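Local structure of CTD kinase subunit gamma (Schizosaccharomyces pombe, 5CE7) at residues Asn125-Lys128 with Asp129-Thr133. The protein is probably a subunit of the CTD kinase complex that hyperphosphorylates the C-terminal repeat domain of the largest RNA polymerase II subunit and takes part in transcriptional elongation. Sequence-based numbering, arbitrary orientation.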
ATOM      1  N   ASN A 125       9.206  -5.389 -15.221  1.00 27.63           N
ATOM      2  CA  ASN A 125      10.109  -4.250 -15.089  1.00 33.39           C
ATOM      3  C   ASN A 125       9.957  -3.513 -13.753  1.00 29.85           C
ATOM      4  O   ASN A 125      10.956  -3.226 -13.090  1.00 25.63           O
ATOM      5  CB  ASN A 125       9.925  -3.260 -16.240  1.00 39.27           C
ATOM      6  CG  ASN A 125      11.041  -2.241 -16.301  1.00 43.97           C
ATOM      7  OD1 ASN A 125      12.219  -2.599 -16.281  1.00 45.74           O
ATOM      8  ND2 ASN A 125      10.679  -0.961 -16.348  1.00 46.46           N
ATOM      9  N   GLN A 126       8.711  -3.199 -13.384  1.00 21.54           N
ATOM     10  CA  GLN A 126       8.403  -2.605 -12.082  1.00 22.86           C
ATOM     11  C   GLN A 126       8.920  -3.449 -10.909  1.00 20.21           C
ATOM     12  O   GLN A 126       9.562  -2.931  -9.995  1.00 21.83           O
ATOM     13  CB  GLN A 126       6.894  -2.403 -11.928  1.00 25.15           C
ATOM     14  CG  GLN A 126       6.288  -1.422 -12.929  1.00 26.57           C
ATOM     15  CD  GLN A 126       4.778  -1.342 -12.806  1.00 27.78           C
ATOM     16  OE1 GLN A 126       4.067  -2.273 -13.172  1.00 25.02           O
ATOM     17  NE2 GLN A 126       4.283  -0.227 -12.276  1.00 28.57           N
ATOM     18  N   TYR A 127       8.629  -4.747 -10.943  1.00 20.01           N
ATOM     19  CA  TYR A 127       9.062  -5.665  -9.900  1.00 21.38           C
ATOM     20  C   TYR A 127      10.582  -5.675  -9.799  1.00 24.49           C
ATOM     21  O   TYR A 127      11.150  -5.597  -8.700  1.00 21.39           O
ATOM     22  CB  TYR A 127       8.533  -7.067 -10.187  1.00 19.18           C
ATOM     23  CG  TYR A 127       8.966  -8.122  -9.189  1.00 21.11           C
ATOM     24  CD1 TYR A 127       8.527  -8.085  -7.866  1.00 17.81           C
ATOM     25  CD2 TYR A 127       9.801  -9.169  -9.576  1.00 22.95           C
ATOM     26  CE1 TYR A 127       8.919  -9.049  -6.954  1.00 21.26           C
ATOM     27  CE2 TYR A 127      10.196 -10.139  -8.668  1.00 27.29           C
ATOM     28  CZ  TYR A 127       9.752 -10.075  -7.362  1.00 26.02           C
ATOM     29  OH  TYR A 127      10.146 -11.042  -6.466  1.00 28.47           O
ATOM     30  N   LYS A 128      11.240  -5.752 -10.950  1.00 26.45           N
ATOM     31  CA  LYS A 128      12.694  -5.731 -10.996  1.00 31.87           C
ATOM     32  C   LYS A 128      13.231  -4.419 -10.432  1.00 28.23           C
ATOM     33  O   LYS A 128      14.177  -4.422  -9.648  1.00 28.31           O
ATOM     34  CB  LYS A 128      13.208  -5.943 -12.427  1.00 41.83           C
ATOM     35  CG  LYS A 128      13.091  -7.385 -12.941  1.00 47.76           C
ATOM     36  CD  LYS A 128      13.781  -7.545 -14.296  1.00 49.39           C
ATOM     37  CE  LYS A 128      13.731  -8.984 -14.807  1.00 49.93           C
ATOM     38  NZ  LYS A 128      12.564  -9.245 -15.696  1.00 51.37           N
ATOM     39  N   ASP A 129      12.635  -3.304 -10.842  1.00 23.71           N
ATOM     40  CA  ASP A 129      13.024  -1.990 -10.329  1.00 26.19           C
ATOM     41  C   ASP A 129      12.820  -1.876  -8.816  1.00 23.75           C
ATOM     42  O   ASP A 129      13.692  -1.401  -8.095  1.00 24.21           O
ATOM     43  CB  ASP A 129      12.238  -0.868 -11.027  1.00 28.29           C
ATOM     44  CG  ASP A 129      12.835  -0.476 -12.383  1.00 35.95           C
ATOM     45  OD1 ASP A 129      13.932  -0.961 -12.735  1.00 36.91           O
ATOM     46  OD2 ASP A 129      12.206   0.332 -13.091  1.00 39.13           O
ATOM     47  N   ALA A 130      11.652  -2.291  -8.344  1.00 23.41           N
ATOM     48  CA  ALA A 130      11.318  -2.173  -6.925  1.00 21.06           C
ATOM     49  C   ALA A 130      12.186  -3.099  -6.071  1.00 22.17           C
ATOM     50  O   ALA A 130      12.637  -2.725  -4.985  1.00 22.07           O
ATOM     51  CB  ALA A 130       9.839  -2.469  -6.713  1.00 22.29           C
HETATM   52  N   MSE A 131      12.425  -4.307  -6.566  1.00 21.86           N
HETATM   53  CA  MSE A 131      13.311  -5.256  -5.881  1.00 20.17           C
HETATM   54  C   MSE A 131      14.750  -4.740  -5.815  1.00 23.20           C
HETATM   55  O   MSE A 131      15.444  -4.932  -4.806  1.00 20.19           O
HETATM   56  CB  MSE A 131      13.256  -6.638  -6.546  1.00 20.36           C
HETATM   57  CG  MSE A 131      11.935  -7.377  -6.319  1.00 22.48           C
HETATM   58 SE   MSE A 131      11.666  -7.923  -4.447  1.00 32.34          SE
HETATM   59  CE  MSE A 131      13.015  -9.353  -4.412  1.00 28.32           C
ATOM     60  N   ALA A 132      15.204  -4.079  -6.879  1.00 20.21           N
ATOM     61  CA  ALA A 132      16.552  -3.491  -6.858  1.00 25.61           C
ATOM     62  C   ALA A 132      16.637  -2.344  -5.843  1.00 21.46           C
ATOM     63  O   ALA A 132      17.675  -2.116  -5.231  1.00 22.69           O
ATOM     64  CB  ALA A 132      16.964  -3.011  -8.250  1.00 27.58           C
ATOM     65  N   THR A 133      15.539  -1.619  -5.676  1.00 20.11           N
ATOM     66  CA  THR A 133      15.491  -0.546  -4.696  1.00 23.70           C
ATOM     67  C   THR A 133      15.624  -1.103  -3.286  1.00 22.58           C
ATOM     68  O   THR A 133      16.411  -0.605  -2.490  1.00 22.33           O
ATOM     69  CB  THR A 133      14.185   0.268  -4.806  1.00 24.28           C
ATOM     70  OG1 THR A 133      14.106   0.848  -6.113  1.00 28.31           O
ATOM     71  CG2 THR A 133      14.161   1.382  -3.764  1.00 23.50           C
TER
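M131 lays its side chain against one face of the Y127 ring, a compact example of an i to i+4 Met-aromatic pair. The methylene, not the selenium, comes closest to the ring: CG of M131, a selenomethionine here, sits 3.7 Å from the ring centroid and 18° off the normal, a CH-pi contact displaced toward the rim. CE1 of Y127 lies 3.5 Å from this CG. SE of M131 stands obliquely at 4.6 Å from the same centroid, and CE of M131 lies 3.9 Å from OH of Y127. The first torsions set the two side chains alongside each other, pointing the same way: Y127 carries CG anti to its own N (chi1 178°), while M131 places CG beside N (chi1 -71°). Bends at chi2 and chi3 then fold SE and CE of M131 toward the OH end of the ring. An alanine in place of Y127 is likely to leave CG and SE of M131 without their aromatic partner and to deprive H117 of the ring it stacks on.

Beneath the pair runs the ordinary helical ladder, with M131 N bonded to Y127 O at 2.8 Å. Two residues after Y127, D129 O takes two bonds, from N and from OG1 of T133, which reach it from opposite faces of its carbonyl plane.

Further out, L113 of helix 100-118 touches Y127, A130 and M131, whereas A130 and T133 also rest on V92 of helix 88-95. Q126 gives NE2 to OG of S85 and its own backbone N to OD1 of D123. The arrangement is that of the last helix of this N-terminal fragment, 124-139, packed against preceding helices in the all-helical, right-handed superhelix of this noncanonical CTD-interacting domain.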